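Local coordinates for hypothetical protein TTMA177 (Thermus thermophilus phage TMA, PDB 2ZDJ) that is of unknown function but folds as a small, single-chain alpha+beta protein in which a cystatin-like antiparallel sheet packs against one helix, at residues 12-17 with 40-45; 36-41 with 52-57. All coordinates share one frame; numbering follows the deposited sequence.

Contact 1: 12-17 with 40-45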
loop_
_atom_site.group_PDB
_atom_site.type_symbol
_atom_site.label_atom_id
_atom_site.label_comp_id
_atom_site.label_asym_id
_atom_site.label_seq_id
_atom_site.Cartn_x
_atom_site.Cartn_y
_atom_site.Cartn_z
ATOM N N ASP A 12 3.341 5.134 11.925
ATOM C CA ASP A 12 3.459 6.480 11.370
ATOM C C ASP A 12 4.463 6.597 10.229
ATOM O O ASP A 12 4.477 7.603 9.530
ATOM C CB ASP A 12 3.869 7.488 12.459
ATOM C CG ASP A 12 2.795 7.695 13.517
ATOM O OD1 ASP A 12 2.519 6.754 14.294
ATOM O OD2 ASP A 12 2.230 8.809 13.578
ATOM N N ASP A 13 5.323 5.601 10.044
ATOM C CA ASP A 13 6.275 5.708 8.958
ATOM C C ASP A 13 5.614 5.367 7.625
ATOM O O ASP A 13 6.237 5.455 6.573
ATOM C CB ASP A 13 7.532 4.852 9.207
ATOM C CG ASP A 13 7.225 3.422 9.628
ATOM O OD1 ASP A 13 8.089 2.556 9.375
ATOM O OD2 ASP A 13 6.153 3.162 10.217
ATOM N N TYR A 14 4.330 5.026 7.680
ATOM C CA TYR A 14 3.559 4.690 6.482
ATOM C C TYR A 14 2.477 5.733 6.212
ATOM O O TYR A 14 2.007 6.403 7.130
ATOM C CB TYR A 14 2.884 3.322 6.646
ATOM C CG TYR A 14 3.829 2.147 6.623
ATOM C CD1 TYR A 14 4.147 1.500 5.425
ATOM C CD2 TYR A 14 4.400 1.674 7.800
ATOM C CE1 TYR A 14 5.014 0.403 5.414
ATOM C CE2 TYR A 14 5.266 0.587 7.798
ATOM C CZ TYR A 14 5.568 -0.045 6.613
ATOM O OH TYR A 14 6.429 -1.114 6.631
ATOM N N THR A 15 2.080 5.855 4.951
ATOM C CA THR A 15 1.032 6.794 4.556
ATOM C C THR A 15 -0.042 6.074 3.729
ATOM O O THR A 15 0.268 5.260 2.859
ATOM C CB THR A 15 1.615 7.944 3.740
ATOM O OG1 THR A 15 2.488 8.710 4.577
ATOM C CG2 THR A 15 0.512 8.842 3.213
ATOM N N LEU A 16 -1.304 6.363 4.031
ATOM C CA LEU A 16 -2.427 5.752 3.338
ATOM C C LEU A 16 -2.750 6.497 2.052
ATOM O O LEU A 16 -2.784 7.723 2.031
ATOM C CB LEU A 16 -3.655 5.743 4.244
ATOM C CG LEU A 16 -4.963 5.216 3.642
ATOM C CD1 LEU A 16 -4.869 3.720 3.436
ATOM C CD2 LEU A 16 -6.123 5.540 4.584
ATOM N N ILE A 17 -2.970 5.749 0.977
ATOM C CA ILE A 17 -3.310 6.332 -0.312
ATOM C C ILE A 17 -4.638 5.712 -0.726
ATOM O O ILE A 17 -4.745 4.483 -0.840
ATOM C CB ILE A 17 -2.264 5.989 -1.411
ATOM C CG1 ILE A 17 -0.862 6.445 -0.990
ATOM C CG2 ILE A 17 -2.672 6.622 -2.725
ATOM C CD1 ILE A 17 -0.719 7.887 -0.767
ATOM N N PHE A 40 -0.726 1.459 1.243
ATOM C CA PHE A 40 -0.014 1.941 2.408
ATOM C C PHE A 40 1.378 2.035 1.809
ATOM O O PHE A 40 1.932 1.038 1.322
ATOM C CB PHE A 40 -0.060 0.924 3.548
ATOM C CG PHE A 40 -1.298 1.025 4.401
ATOM C CD1 PHE A 40 -1.396 1.997 5.388
ATOM C CD2 PHE A 40 -2.359 0.144 4.221
ATOM C CE1 PHE A 40 -2.536 2.091 6.193
ATOM C CE2 PHE A 40 -3.510 0.228 5.020
ATOM C CZ PHE A 40 -3.595 1.201 6.007
ATOM N N VAL A 41 1.930 3.236 1.797
ATOM C CA VAL A 41 3.242 3.411 1.207
ATOM C C VAL A 41 4.248 3.994 2.180
ATOM O O VAL A 41 3.912 4.836 3.014
ATOM C CB VAL A 41 3.179 4.366 -0.008
ATOM C CG1 VAL A 41 2.281 3.803 -1.097
ATOM C CG2 VAL A 41 2.654 5.712 0.442
ATOM N N LYS A 42 5.485 3.529 2.089
ATOM C CA LYS A 42 6.531 4.094 2.916
ATOM C C LYS A 42 7.408 4.811 1.912
ATOM O O LYS A 42 7.914 4.210 0.961
ATOM C CB LYS A 42 7.332 3.028 3.652
ATOM C CG LYS A 42 8.664 3.559 4.194
ATOM C CD LYS A 42 9.047 2.951 5.536
ATOM C CE LYS A 42 9.081 1.438 5.503
ATOM N NZ LYS A 42 9.438 0.872 6.830
ATOM N N VAL A 43 7.566 6.106 2.115
ATOM C CA VAL A 43 8.371 6.916 1.226
ATOM C C VAL A 43 9.769 7.038 1.807
ATOM O O VAL A 43 9.930 7.303 2.996
ATOM C CB VAL A 43 7.733 8.309 1.051
ATOM C CG1 VAL A 43 8.610 9.185 0.163
ATOM C CG2 VAL A 43 6.341 8.151 0.434
ATOM N N GLY A 44 10.777 6.812 0.972
ATOM C CA GLY A 44 12.145 6.907 1.446
ATOM C C GLY A 44 13.096 7.515 0.430
ATOM O O GLY A 44 13.154 7.058 -0.709
ATOM N N ASP A 45 13.843 8.539 0.837
ATOM C CA ASP A 45 14.816 9.189 -0.044
ATOM C C ASP A 45 14.218 9.584 -1.402
ATOM O O ASP A 45 14.750 9.229 -2.461
ATOM C CB ASP A 45 16.026 8.263 -0.273
ATOM C CG ASP A 45 16.869 8.051 0.991
ATOM O OD1 ASP A 45 17.772 7.184 0.964
ATOM O OD2 ASP A 45 16.638 8.747 2.004
HETATM O O HOH W 1 6.424 7.371 4.540
HETATM O O HOH W 2 8.729 -0.057 9.796
#
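L16 swings CG away from its own amide nitrogen (chi1 176°), which carries CD1 across to F40 and over one face of the phenyl ring. The pair belongs to the edge of an antiparallel sheet, where strand 15-17 lies along strand 38-44. This CH-pi contact places CD1 4.0 Å from the ring centroid, offset toward the rim. A branched leucine suits the spot, since one methyl can cover the ring while the side chain also meets P59; F10 stacks with the same phenylalanine.

T15 and V41 form a hydrogen-bonded pair: T15 N donates to V41 O at 2.9 Å, and V41 N returns a straighter bond to T15 O at 2.8 Å (169°). On their side of the sheet CG1 of I17 meets CG2 of V41, two beta-branched chains crossing at about a right angle.

Where D13 and Y14 lead into strand 15-17, the aliphatic part of K42, bent at chi2 and chi3, runs past the ring of Y14, whose OH is hydrogen-bonded to E50. K42 NZ has a second acidic partner in E50, and its bond to D13 OD1 is weak. One water links D13 O to V43 N; another, 2.7 Å from D13 OD1, donates to that oxygen and weakly accepts from K42 NZ, beside the long 3.3 Å salt bridge between OD1 and NZ.

Contact 2: 36-41 with 52-57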
loop_
_atom_site.group_PDB
_atom_site.type_symbol
_atom_site.label_atom_id
_atom_site.label_comp_id
_atom_site.label_asym_id
_atom_site.label_seq_id
_atom_site.Cartn_x
_atom_site.Cartn_y
_atom_site.Cartn_z
ATOM N N PRO A 36 -5.468 -3.473 -5.895
ATOM C CA PRO A 36 -5.960 -3.085 -4.572
ATOM C C PRO A 36 -6.784 -1.794 -4.683
ATOM O O PRO A 36 -6.751 -1.121 -5.712
ATOM C CB PRO A 36 -4.675 -2.896 -3.782
ATOM C CG PRO A 36 -3.748 -2.316 -4.830
ATOM C CD PRO A 36 -4.024 -3.210 -6.027
ATOM N N HIS A 37 -7.528 -1.456 -3.637
ATOM C CA HIS A 37 -8.335 -0.241 -3.665
ATOM C C HIS A 37 -7.798 0.824 -2.717
ATOM O O HIS A 37 -8.383 1.886 -2.563
ATOM C CB HIS A 37 -9.795 -0.557 -3.321
ATOM C CG HIS A 37 -10.493 -1.381 -4.357
ATOM N ND1 HIS A 37 -10.483 -1.054 -5.697
ATOM C CD2 HIS A 37 -11.234 -2.510 -4.252
ATOM C CE1 HIS A 37 -11.188 -1.945 -6.371
ATOM N NE2 HIS A 37 -11.654 -2.839 -5.518
ATOM N N ALA A 38 -6.670 0.530 -2.086
ATOM C CA ALA A 38 -6.027 1.462 -1.175
ATOM C C ALA A 38 -4.623 0.940 -0.950
ATOM O O ALA A 38 -4.385 -0.274 -0.959
ATOM C CB ALA A 38 -6.774 1.537 0.140
ATOM N N LEU A 39 -3.694 1.861 -0.763
ATOM C CA LEU A 39 -2.307 1.493 -0.556
ATOM C C LEU A 39 -1.759 2.099 0.716
ATOM O O LEU A 39 -2.278 3.090 1.223
ATOM C CB LEU A 39 -1.463 1.981 -1.730
ATOM C CG LEU A 39 -1.842 1.503 -3.135
ATOM C CD1 LEU A 39 -1.020 2.247 -4.161
ATOM C CD2 LEU A 39 -1.604 -0.005 -3.247
ATOM N N PHE A 40 -0.726 1.459 1.243
ATOM C CA PHE A 40 -0.014 1.941 2.408
ATOM C C PHE A 40 1.378 2.035 1.809
ATOM O O PHE A 40 1.932 1.038 1.322
ATOM C CB PHE A 40 -0.060 0.924 3.548
ATOM C CG PHE A 40 -1.298 1.025 4.401
ATOM C CD1 PHE A 40 -1.396 1.997 5.388
ATOM C CD2 PHE A 40 -2.359 0.144 4.221
ATOM C CE1 PHE A 40 -2.536 2.091 6.193
ATOM C CE2 PHE A 40 -3.510 0.228 5.020
ATOM C CZ PHE A 40 -3.595 1.201 6.007
ATOM N N VAL A 41 1.930 3.236 1.797
ATOM C CA VAL A 41 3.242 3.411 1.207
ATOM C C VAL A 41 4.248 3.994 2.180
ATOM O O VAL A 41 3.912 4.836 3.014
ATOM C CB VAL A 41 3.179 4.366 -0.008
ATOM C CG1 VAL A 41 2.281 3.803 -1.097
ATOM C CG2 VAL A 41 2.654 5.712 0.442
ATOM N N TRP A 52 2.202 -1.342 -0.168
ATOM C CA TRP A 52 1.360 -2.462 0.237
ATOM C C TRP A 52 -0.077 -2.173 -0.147
ATOM O O TRP A 52 -0.511 -1.024 -0.125
ATOM C CB TRP A 52 1.377 -2.639 1.750
ATOM C CG TRP A 52 2.686 -2.919 2.362
ATOM C CD1 TRP A 52 3.720 -2.045 2.535
ATOM C CD2 TRP A 52 3.077 -4.138 2.998
ATOM N NE1 TRP A 52 4.731 -2.643 3.250
ATOM C CE2 TRP A 52 4.361 -3.930 3.547
ATOM C CE3 TRP A 52 2.462 -5.389 3.164
ATOM C CZ2 TRP A 52 5.047 -4.929 4.254
ATOM C CZ3 TRP A 52 3.142 -6.385 3.868
ATOM C CH2 TRP A 52 4.423 -6.146 4.405
ATOM N N GLY A 53 -0.836 -3.213 -0.464
ATOM C CA GLY A 53 -2.226 -2.975 -0.799
ATOM C C GLY A 53 -3.205 -3.799 0.007
ATOM O O GLY A 53 -2.857 -4.838 0.570
ATOM N N ILE A 54 -4.429 -3.296 0.101
ATOM C CA ILE A 54 -5.500 -4.004 0.771
ATOM C C ILE A 54 -6.613 -3.967 -0.256
ATOM O O ILE A 54 -6.742 -2.996 -1.012
ATOM C CB ILE A 54 -5.959 -3.348 2.121
ATOM C CG1 ILE A 54 -6.554 -1.958 1.904
ATOM C CG2 ILE A 54 -4.793 -3.293 3.090
ATOM C CD1 ILE A 54 -5.547 -0.879 1.745
ATOM N N ASP A 55 -7.402 -5.029 -0.311
ATOM C CA ASP A 55 -8.477 -5.107 -1.291
ATOM C C ASP A 55 -9.693 -4.244 -0.969
ATOM O O ASP A 55 -10.614 -4.127 -1.778
ATOM C CB ASP A 55 -8.854 -6.574 -1.486
ATOM C CG ASP A 55 -7.727 -7.366 -2.143
ATOM O OD1 ASP A 55 -7.571 -8.574 -1.854
ATOM O OD2 ASP A 55 -6.995 -6.769 -2.963
ATOM N N SER A 56 -9.682 -3.618 0.201
ATOM C CA SER A 56 -10.775 -2.742 0.613
ATOM C C SER A 56 -10.381 -1.261 0.470
ATOM O O SER A 56 -9.212 -0.902 0.625
ATOM C CB SER A 56 -11.151 -3.038 2.070
ATOM O OG SER A 56 -12.038 -2.058 2.588
ATOM N N PHE A 57 -11.356 -0.405 0.173
ATOM C CA PHE A 57 -11.096 1.028 0.041
ATOM C C PHE A 57 -10.929 1.622 1.434
ATOM O O PHE A 57 -10.130 2.537 1.648
ATOM C CB PHE A 57 -12.258 1.731 -0.659
ATOM C CG PHE A 57 -12.023 3.193 -0.892
ATOM C CD1 PHE A 57 -11.166 3.621 -1.902
ATOM C CD2 PHE A 57 -12.640 4.143 -0.090
ATOM C CE1 PHE A 57 -10.927 4.983 -2.111
ATOM C CE2 PHE A 57 -12.407 5.505 -0.289
ATOM C CZ PHE A 57 -11.548 5.925 -1.302
#
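F40 and W52 face each other as a hydrogen-bonded antiparallel pair, with F40 N giving its hydrogen to W52 O and W52 N giving its own to F40 O, each at 2.8 Å. These bonds tie together the two arms of a beta hairpin, strands 38-44 and 47-54. The carbonyl of F40 also lies at the edge of the indole, in its plane, while the CB atoms of the two aromatic residues are 4.2 Å apart. Beyond CB the rings part, and the indole leads away from strand 38-44.

L39 and G53 come next as a non-hydrogen-bonded pair. G53 CA lies 3.9 Å from P36 CB, and L39 CD2 is equally near, so the bare CA of glycine lets both side chains pack on the strand. L39 CA also makes a close CA-H...O contact with W52 O.

Towards the open end of the hairpin, H37 N bonds to I54 O at 3.1 Å. With CG beside the backbone N (chi1 -67°), the imidazole of H37 brings the edge of its ring to D55 O, 3.0 Å from CD2. D55 OD2 is itself hydrogen-bonded to Y66.

Further out, W52 NE1 bonds to E50 and the indole meets F10 edge-to-face. Strand 64-67 flanks 47-54 through the backbone bond of G53 with Y66, and strand 15-17 borders strand 38-44 on the edge away from 47-54, while V23 and I26 of helix 20-30 pack on L39.

How the contacts relate
Contacts 1 and 2 have centres about 12 Å apart and share F40 and V41, because both are built on strand 38-44. Contact 1 joins that strand to strand 15-17, one of the two outermost strands within the chain, and contact 2 joins it to strand 47-54, so together they span three neighbouring strands of one antiparallel sheet. Along the chain, 12-17 comes first, helix 20-30 follows, and then come 36-41, 40-45 and 52-57, on and beside the hairpin strands. The two contacts touch directly: I17 N is probably hydrogen-bonded to L39 O, and the ring of Y14 packs near the indole of W52. Strand 38-44 thus pairs on one edge with the early strand 15-17 and on the other with its hairpin partner 47-54.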